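Local coordinates for extracellular invertase (Aspergillus kawachii, PDB 5XH8), which probably hydrolyses sucrose and, with high transfructosylation activity, transfers fructosyl units to build fructooligosaccharides such as 1-kestose, at residues A[447-458]-A[567-575]; A[23-31]-A[546-554]. All blocks are in the same frame, centred on the assembly; numbering follows the deposited sequence.

Contact 1. Residues A[447-458]-A[567-575]. With GOL (glycerol), chain G.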
# COMPACT_ATOMS: atom_id res chain seq x y z
N PHE A 447 30.79 54.22 -1.37
CA PHE A 447 31.90 53.81 -0.50
C PHE A 447 33.19 54.29 -1.15
O PHE A 447 33.28 54.37 -2.37
CB PHE A 447 31.96 52.27 -0.34
CG PHE A 447 31.05 51.69 0.74
CD1 PHE A 447 29.88 52.34 1.15
CD2 PHE A 447 31.36 50.46 1.33
CE1 PHE A 447 29.08 51.79 2.15
CE2 PHE A 447 30.55 49.91 2.32
CZ PHE A 447 29.41 50.58 2.73
N LYS A 448 34.19 54.61 -0.33
CA LYS A 448 35.51 54.93 -0.84
C LYS A 448 36.11 53.75 -1.58
O LYS A 448 36.80 53.93 -2.59
CB LYS A 448 36.46 55.35 0.30
CG LYS A 448 37.71 56.06 -0.20
CD LYS A 448 38.77 56.18 0.88
CE LYS A 448 40.04 56.81 0.33
NZ LYS A 448 41.18 56.53 1.24
N ARG A 449 35.86 52.55 -1.06
CA ARG A 449 36.27 51.32 -1.73
C ARG A 449 35.11 50.30 -1.78
O ARG A 449 34.37 50.14 -0.82
CB ARG A 449 37.46 50.73 -1.01
CG ARG A 449 38.10 49.57 -1.74
CD ARG A 449 39.10 48.92 -0.83
NE ARG A 449 39.51 47.63 -1.35
CZ ARG A 449 40.41 46.84 -0.76
NH1 ARG A 449 40.98 47.21 0.39
NH2 ARG A 449 40.73 45.67 -1.30
N SER A 450 34.96 49.64 -2.92
CA SER A 450 33.93 48.64 -3.11
C SER A 450 34.64 47.37 -3.50
O SER A 450 35.79 47.42 -3.98
CB SER A 450 32.96 49.06 -4.20
OG SER A 450 32.03 50.00 -3.73
N PRO A 451 33.97 46.20 -3.28
CA PRO A 451 34.53 44.96 -3.80
C PRO A 451 34.60 45.01 -5.31
O PRO A 451 33.78 45.67 -5.94
CB PRO A 451 33.52 43.88 -3.34
CG PRO A 451 32.27 44.61 -3.04
CD PRO A 451 32.71 45.97 -2.55
N SER A 452 35.58 44.34 -5.87
CA SER A 452 35.71 44.24 -7.31
C SER A 452 35.07 42.97 -7.86
O SER A 452 35.17 42.73 -9.06
CB SER A 452 37.19 44.25 -7.67
OG SER A 452 37.82 43.14 -7.08
N GLU A 453 34.45 42.14 -7.02
CA GLU A 453 33.65 41.01 -7.53
C GLU A 453 32.38 40.80 -6.73
O GLU A 453 32.22 41.37 -5.65
CB GLU A 453 34.48 39.73 -7.65
CG GLU A 453 34.97 39.17 -6.32
CD GLU A 453 35.66 37.82 -6.45
OE1 GLU A 453 35.65 37.18 -7.53
OE2 GLU A 453 36.21 37.37 -5.43
N LYS A 454 31.48 39.98 -7.28
CA LYS A 454 30.16 39.80 -6.72
C LYS A 454 30.10 38.64 -5.67
O LYS A 454 29.14 37.86 -5.63
CB LYS A 454 29.17 39.58 -7.86
CG LYS A 454 29.15 40.69 -8.90
CD LYS A 454 28.11 40.44 -9.98
CE LYS A 454 28.20 41.52 -11.07
NZ LYS A 454 27.24 41.28 -12.17
N PHE A 455 31.13 38.55 -4.84
CA PHE A 455 31.29 37.51 -3.84
C PHE A 455 31.84 38.23 -2.60
O PHE A 455 33.02 38.54 -2.55
CB PHE A 455 32.26 36.42 -4.33
CG PHE A 455 31.83 35.75 -5.61
CD1 PHE A 455 32.22 36.25 -6.86
CD2 PHE A 455 31.06 34.58 -5.58
CE1 PHE A 455 31.83 35.62 -8.04
CE2 PHE A 455 30.69 33.94 -6.74
CZ PHE A 455 31.08 34.46 -7.99
N PHE A 456 30.96 38.58 -1.67
CA PHE A 456 31.39 39.31 -0.49
C PHE A 456 30.43 39.19 0.66
O PHE A 456 29.26 38.87 0.46
CB PHE A 456 31.57 40.83 -0.80
CG PHE A 456 30.31 41.53 -1.26
CD1 PHE A 456 29.47 42.15 -0.35
CD2 PHE A 456 30.00 41.60 -2.61
CE1 PHE A 456 28.31 42.78 -0.78
CE2 PHE A 456 28.84 42.23 -3.04
CZ PHE A 456 28.00 42.83 -2.13
N VAL A 457 30.94 39.48 1.86
CA VAL A 457 30.12 39.71 3.05
C VAL A 457 30.25 41.17 3.44
O VAL A 457 31.36 41.69 3.45
CB VAL A 457 30.60 38.88 4.27
CG1 VAL A 457 29.67 39.13 5.47
CG2 VAL A 457 30.70 37.40 3.93
N LEU A 458 29.12 41.81 3.75
CA LEU A 458 29.08 43.18 4.25
C LEU A 458 28.41 43.15 5.61
O LEU A 458 27.28 42.68 5.71
CB LEU A 458 28.26 44.09 3.32
CG LEU A 458 28.18 45.57 3.73
CD1 LEU A 458 27.88 46.45 2.52
CD2 LEU A 458 27.14 45.85 4.81
N SER A 567 22.27 40.30 -11.30
CA SER A 567 22.91 41.39 -12.04
C SER A 567 23.73 40.82 -13.20
O SER A 567 24.35 39.74 -13.09
CB SER A 567 23.77 42.28 -11.12
OG SER A 567 24.99 41.65 -10.79
N TRP A 568 23.71 41.55 -14.32
CA TRP A 568 24.41 41.17 -15.54
C TRP A 568 25.85 41.71 -15.68
O TRP A 568 26.76 40.93 -15.99
CB TRP A 568 23.59 41.62 -16.76
CG TRP A 568 24.28 41.32 -18.04
CD1 TRP A 568 25.01 42.19 -18.81
CD2 TRP A 568 24.34 40.06 -18.71
NE1 TRP A 568 25.51 41.54 -19.90
CE2 TRP A 568 25.13 40.23 -19.86
CE3 TRP A 568 23.81 38.79 -18.43
CZ2 TRP A 568 25.38 39.19 -20.76
CZ3 TRP A 568 24.07 37.75 -19.32
CH2 TRP A 568 24.85 37.96 -20.47
N TYR A 569 26.02 43.02 -15.52
CA TYR A 569 27.24 43.73 -15.95
C TYR A 569 28.40 43.45 -14.99
O TYR A 569 28.23 43.44 -13.77
CB TYR A 569 27.01 45.26 -16.07
CG TYR A 569 26.20 45.68 -17.29
CD1 TYR A 569 26.79 45.73 -18.55
CD2 TYR A 569 24.85 46.01 -17.18
CE1 TYR A 569 26.06 46.10 -19.68
CE2 TYR A 569 24.11 46.39 -18.31
CZ TYR A 569 24.73 46.43 -19.56
OH TYR A 569 24.02 46.78 -20.68
N ALA A 570 29.57 43.22 -15.56
CA ALA A 570 30.79 42.92 -14.81
C ALA A 570 31.07 43.99 -13.73
O ALA A 570 31.48 43.64 -12.61
CB ALA A 570 31.97 42.78 -15.75
N ASN A 571 30.75 45.25 -14.07
CA ASN A 571 30.94 46.44 -13.22
C ASN A 571 29.93 46.65 -12.16
O ASN A 571 30.03 47.62 -11.44
CB ASN A 571 30.80 47.73 -14.05
CG ASN A 571 31.88 47.90 -15.05
OD1 ASN A 571 32.78 47.06 -15.18
ND2 ASN A 571 31.80 48.99 -15.80
N SER A 572 28.88 45.83 -12.09
CA SER A 572 27.85 46.04 -11.08
C SER A 572 28.29 45.46 -9.72
O SER A 572 27.71 44.49 -9.21
CB SER A 572 26.52 45.49 -11.58
OG SER A 572 26.03 46.29 -12.65
N THR A 573 29.31 46.10 -9.14
CA THR A 573 29.92 45.67 -7.89
C THR A 573 30.06 46.78 -6.83
O THR A 573 30.62 46.53 -5.76
CB THR A 573 31.33 45.10 -8.16
OG1 THR A 573 32.14 46.11 -8.74
CG2 THR A 573 31.26 43.91 -9.11
N ASN A 574 29.56 47.99 -7.11
CA ASN A 574 29.75 49.13 -6.21
C ASN A 574 28.74 49.11 -5.08
O ASN A 574 27.60 48.64 -5.25
CB ASN A 574 29.68 50.47 -6.95
CG ASN A 574 30.81 50.63 -7.96
OD1 ASN A 574 30.58 50.64 -9.17
ND2 ASN A 574 32.02 50.70 -7.47
N ILE A 575 29.17 49.64 -3.95
CA ILE A 575 28.36 49.71 -2.75
C ILE A 575 28.28 51.15 -2.26
O ILE A 575 29.28 51.85 -2.26
CB ILE A 575 28.96 48.83 -1.64
CG1 ILE A 575 28.91 47.35 -2.06
CG2 ILE A 575 28.22 49.04 -0.32
CD1 ILE A 575 29.60 46.41 -1.09
C1 GOL G . 28.03 37.98 -14.44
O1 GOL G . 26.86 38.70 -13.99
C2 GOL G . 29.24 38.92 -14.32
O2 GOL G . 29.30 39.47 -13.01
C3 GOL G . 30.57 38.19 -14.50
O3 GOL G . 31.64 39.15 -14.55
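Ile-575 sets its branched side chain among four apolar groups of 447-458. Its CG2 lies almost centrally over the Phe-447 ring, 3.5 Å from the centroid, a CH-pi contact in which the broad phenyl face receives the methyl 10° off the ring normal. The CD1 arm packs tightly on Pro-451 CD at 3.5 Å and meets the Phe-456 ring off-centre. With CG1 anti to the carbonyl carbon (chi1 -65°), CG2 turns to Phe-447 and CD1 to Pro-451 and Phe-456, with Leu-458 CD1 beside both. The Ile-575 backbone is held too: Phe-447 N donates to Ile-575 O at 2.9 Å, and Ile-575 N to Ser-450 OG, a hydroxyl small enough to reach it. At the other end Lys-454, extended beyond CG, passes Thr-573 CG2 and brings NZ to Ser-567 OG (2.7 Å) and Tyr-569 O (2.9 Å). Ser-572 N, which closes the type I turn 569-572, and NZ reach Tyr-569 O from opposite faces of its plane. Glycerol O1 accepts from NZ and donates to Trp-568 O. Further out, Glu-485 holds the backbone N of Trp-568 and Tyr-569. Ile-575 is part of the packing between the two sheets of the C-terminal beta-sandwich of family 32.

Contact 2. Residues A[23-31]-A[546-554]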
# COMPACT_ATOMS: atom_id res chain seq x y z
N PHE A 23 26.09 28.94 -17.66
CA PHE A 23 26.29 28.09 -16.49
C PHE A 23 26.94 28.84 -15.32
O PHE A 23 26.44 28.79 -14.19
CB PHE A 23 27.11 26.85 -16.86
CG PHE A 23 27.28 25.88 -15.74
CD1 PHE A 23 26.26 24.98 -15.41
CD2 PHE A 23 28.45 25.85 -15.00
CE1 PHE A 23 26.42 24.07 -14.35
CE2 PHE A 23 28.61 24.95 -13.93
CZ PHE A 23 27.58 24.06 -13.62
N GLU A 24 28.02 29.58 -15.59
CA GLU A 24 28.73 30.30 -14.53
C GLU A 24 28.18 31.67 -14.17
O GLU A 24 28.54 32.22 -13.13
CB GLU A 24 30.24 30.42 -14.87
CG GLU A 24 30.99 29.09 -14.98
CD GLU A 24 31.08 28.27 -13.67
OE1 GLU A 24 30.66 28.75 -12.59
OE2 GLU A 24 31.57 27.10 -13.71
N THR A 25 27.26 32.20 -14.98
CA THR A 25 26.87 33.60 -14.92
C THR A 25 26.48 34.06 -13.54
O THR A 25 27.02 35.06 -13.02
CB THR A 25 25.71 33.89 -15.89
OG1 THR A 25 26.09 33.48 -17.20
CG2 THR A 25 25.33 35.38 -15.92
N TRP A 26 25.55 33.30 -12.94
CA TRP A 26 24.94 33.65 -11.66
C TRP A 26 25.20 32.62 -10.55
O TRP A 26 24.63 32.69 -9.46
CB TRP A 26 23.44 33.83 -11.90
CG TRP A 26 23.09 35.08 -12.68
CD1 TRP A 26 23.61 36.35 -12.52
CD2 TRP A 26 22.10 35.20 -13.72
NE1 TRP A 26 23.02 37.23 -13.39
CE2 TRP A 26 22.09 36.55 -14.15
CE3 TRP A 26 21.21 34.29 -14.34
CZ2 TRP A 26 21.24 37.01 -15.15
CZ3 TRP A 26 20.36 34.75 -15.34
CH2 TRP A 26 20.38 36.11 -15.72
N ARG A 27 26.11 31.70 -10.84
CA ARG A 27 26.37 30.53 -10.01
C ARG A 27 27.14 30.88 -8.73
O ARG A 27 28.21 31.49 -8.78
CB ARG A 27 27.14 29.49 -10.82
CG ARG A 27 27.20 28.11 -10.18
CD ARG A 27 27.77 27.08 -11.14
NE ARG A 27 27.93 25.79 -10.47
CZ ARG A 27 26.97 24.89 -10.24
NH1 ARG A 27 25.72 25.07 -10.66
NH2 ARG A 27 27.28 23.78 -9.58
N PRO A 28 26.61 30.47 -7.58
CA PRO A 28 27.35 30.70 -6.36
C PRO A 28 28.56 29.77 -6.23
O PRO A 28 28.62 28.72 -6.89
CB PRO A 28 26.29 30.45 -5.28
CG PRO A 28 25.39 29.43 -5.87
CD PRO A 28 25.34 29.75 -7.33
N ARG A 29 29.52 30.16 -5.39
CA ARG A 29 30.68 29.31 -5.06
C ARG A 29 30.71 28.74 -3.64
O ARG A 29 31.44 27.77 -3.39
CB ARG A 29 31.98 30.07 -5.33
CG ARG A 29 32.27 31.23 -4.40
CD ARG A 29 33.72 31.71 -4.57
NE ARG A 29 33.97 32.24 -5.92
CZ ARG A 29 34.55 33.41 -6.23
NH1 ARG A 29 35.02 34.27 -5.31
NH2 ARG A 29 34.68 33.72 -7.52
N ALA A 30 29.96 29.35 -2.72
CA ALA A 30 29.98 28.99 -1.29
C ALA A 30 28.66 28.35 -0.79
O ALA A 30 28.42 28.31 0.42
CB ALA A 30 30.28 30.22 -0.46
N HIS A 31 27.83 27.86 -1.72
CA HIS A 31 26.51 27.29 -1.38
C HIS A 31 26.39 25.82 -1.83
O HIS A 31 27.07 25.38 -2.76
CB HIS A 31 25.40 28.11 -2.04
CG HIS A 31 25.05 29.35 -1.30
ND1 HIS A 31 25.84 30.48 -1.32
CD2 HIS A 31 23.99 29.65 -0.52
CE1 HIS A 31 25.28 31.41 -0.57
NE2 HIS A 31 24.15 30.94 -0.09
N VAL A 546 26.59 38.05 -0.28
CA VAL A 546 26.30 38.02 -1.70
C VAL A 546 27.22 36.99 -2.32
O VAL A 546 28.44 37.15 -2.32
CB VAL A 546 26.51 39.42 -2.33
CG1 VAL A 546 26.38 39.37 -3.85
CG2 VAL A 546 25.51 40.39 -1.74
N ASP A 547 26.62 35.92 -2.85
CA ASP A 547 27.37 34.85 -3.50
C ASP A 547 26.89 34.77 -4.95
O ASP A 547 26.04 33.93 -5.33
CB ASP A 547 27.19 33.54 -2.72
CG ASP A 547 28.08 32.45 -3.18
OD1 ASP A 547 28.87 32.64 -4.14
OD2 ASP A 547 28.00 31.36 -2.58
N ASN A 548 27.45 35.67 -5.76
CA ASN A 548 27.09 35.89 -7.15
C ASN A 548 25.65 36.40 -7.29
O ASN A 548 25.44 37.61 -7.25
CB ASN A 548 27.43 34.68 -8.03
CG ASN A 548 27.85 35.08 -9.44
OD1 ASN A 548 27.80 36.25 -9.81
ND2 ASN A 548 28.27 34.11 -10.23
N SER A 549 24.66 35.52 -7.46
CA SER A 549 23.25 35.91 -7.49
C SER A 549 22.49 35.55 -6.22
O SER A 549 21.32 35.91 -6.11
CB SER A 549 22.54 35.26 -8.68
OG SER A 549 22.48 33.84 -8.57
N VAL A 550 23.10 34.85 -5.28
CA VAL A 550 22.40 34.49 -4.05
C VAL A 550 22.65 35.57 -3.01
O VAL A 550 23.77 35.74 -2.58
CB VAL A 550 22.87 33.13 -3.51
CG1 VAL A 550 22.08 32.77 -2.26
CG2 VAL A 550 22.73 32.06 -4.57
N LEU A 551 21.59 36.26 -2.59
CA LEU A 551 21.66 37.22 -1.50
C LEU A 551 20.99 36.65 -0.25
O LEU A 551 19.83 36.26 -0.28
CB LEU A 551 20.96 38.55 -1.88
CG LEU A 551 20.78 39.57 -0.73
CD1 LEU A 551 22.10 40.04 -0.13
CD2 LEU A 551 19.98 40.76 -1.23
N GLU A 552 21.73 36.64 0.85
CA GLU A 552 21.18 36.34 2.17
C GLU A 552 21.40 37.54 3.09
O GLU A 552 22.53 38.02 3.27
CB GLU A 552 21.81 35.08 2.74
CG GLU A 552 21.54 33.83 1.88
CD GLU A 552 21.96 32.52 2.53
OE1 GLU A 552 21.82 32.37 3.76
OE2 GLU A 552 22.41 31.60 1.80
N VAL A 553 20.30 38.02 3.67
CA VAL A 553 20.30 39.14 4.59
C VAL A 553 19.97 38.61 5.99
O VAL A 553 18.89 38.08 6.21
CB VAL A 553 19.23 40.17 4.17
CG1 VAL A 553 19.24 41.36 5.13
CG2 VAL A 553 19.47 40.61 2.73
N TYR A 554 20.92 38.75 6.91
CA TYR A 554 20.75 38.44 8.31
C TYR A 554 20.71 39.71 9.18
O TYR A 554 21.41 40.71 8.89
CB TYR A 554 21.90 37.57 8.80
CG TYR A 554 22.02 36.21 8.11
CD1 TYR A 554 22.68 36.06 6.89
CD2 TYR A 554 21.49 35.06 8.70
CE1 TYR A 554 22.79 34.82 6.26
CE2 TYR A 554 21.61 33.80 8.10
CZ TYR A 554 22.25 33.68 6.88
OH TYR A 554 22.36 32.43 6.31
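Asn-548 and Ser-549, at the corners of the type II' turn that closes the 534-547/550-555 beta hairpin, grip the loop 23-31 by its carbonyls. Thr-25 O receives a weak bond from Asn-548 ND2. Trp-26 O takes Ser-549 OG on a lone pair at 2.6 Å. Arg-27 O accepts a straighter bond, 3.0 Å and 166°, from the same Asn-548 ND2, so one amide reaches two loop carbonyls, strongly only Arg-27 O; the Arg-27 guanidinium bonds Pro-34 O and the terminal carboxylate of Tyr-605. Pro-28, with no N-H to satisfy, rests its CB on the Asp-547 carboxylate and its CG on Val-550 CG2. Beyond it the loop winds round Asp-547, a two-oxygen acceptor suited to consecutive N-H groups: Arg-29 N bonds OD1 at 2.9 Å and Ala-30 N uses the syn lone pair of OD2 at 2.8 Å. The His-31 ring has Val-550 CB over one face and a carboxylate at each nitrogen, which would be expected to favour its doubly protonated form. ND1 donates to Asp-547 OD2 on its anti side at 2.7 Å, and NE2, also at 2.7 Å, meets Glu-552 OE2, an oxygen that accepts from Leu-372 N as well.

The centres of contacts 1 and 2 lie about 13 Å apart, and their segments alternate along the chain: 23-31, 447-458, 546-554, 567-575. Both reach the sheet in which strands 455-463 and 534-547 are neighbours. Contact 1 joins this sheet to the one containing 574-580, whereas contact 2 fastens the loop before strand 37-47 to the hairpin 534-547/550-555. They touch directly: Lys-454 O lies 2.8 Å from Asn-548 N, a probable hydrogen bond, Trp-26 NE1 bonds Ser-567 O, and Phe-455 makes a cation-pi contact with Arg-29. The N-terminal part of the chain, leading into the propeller, is thereby tied to the C-terminal sandwich at one continuous patch.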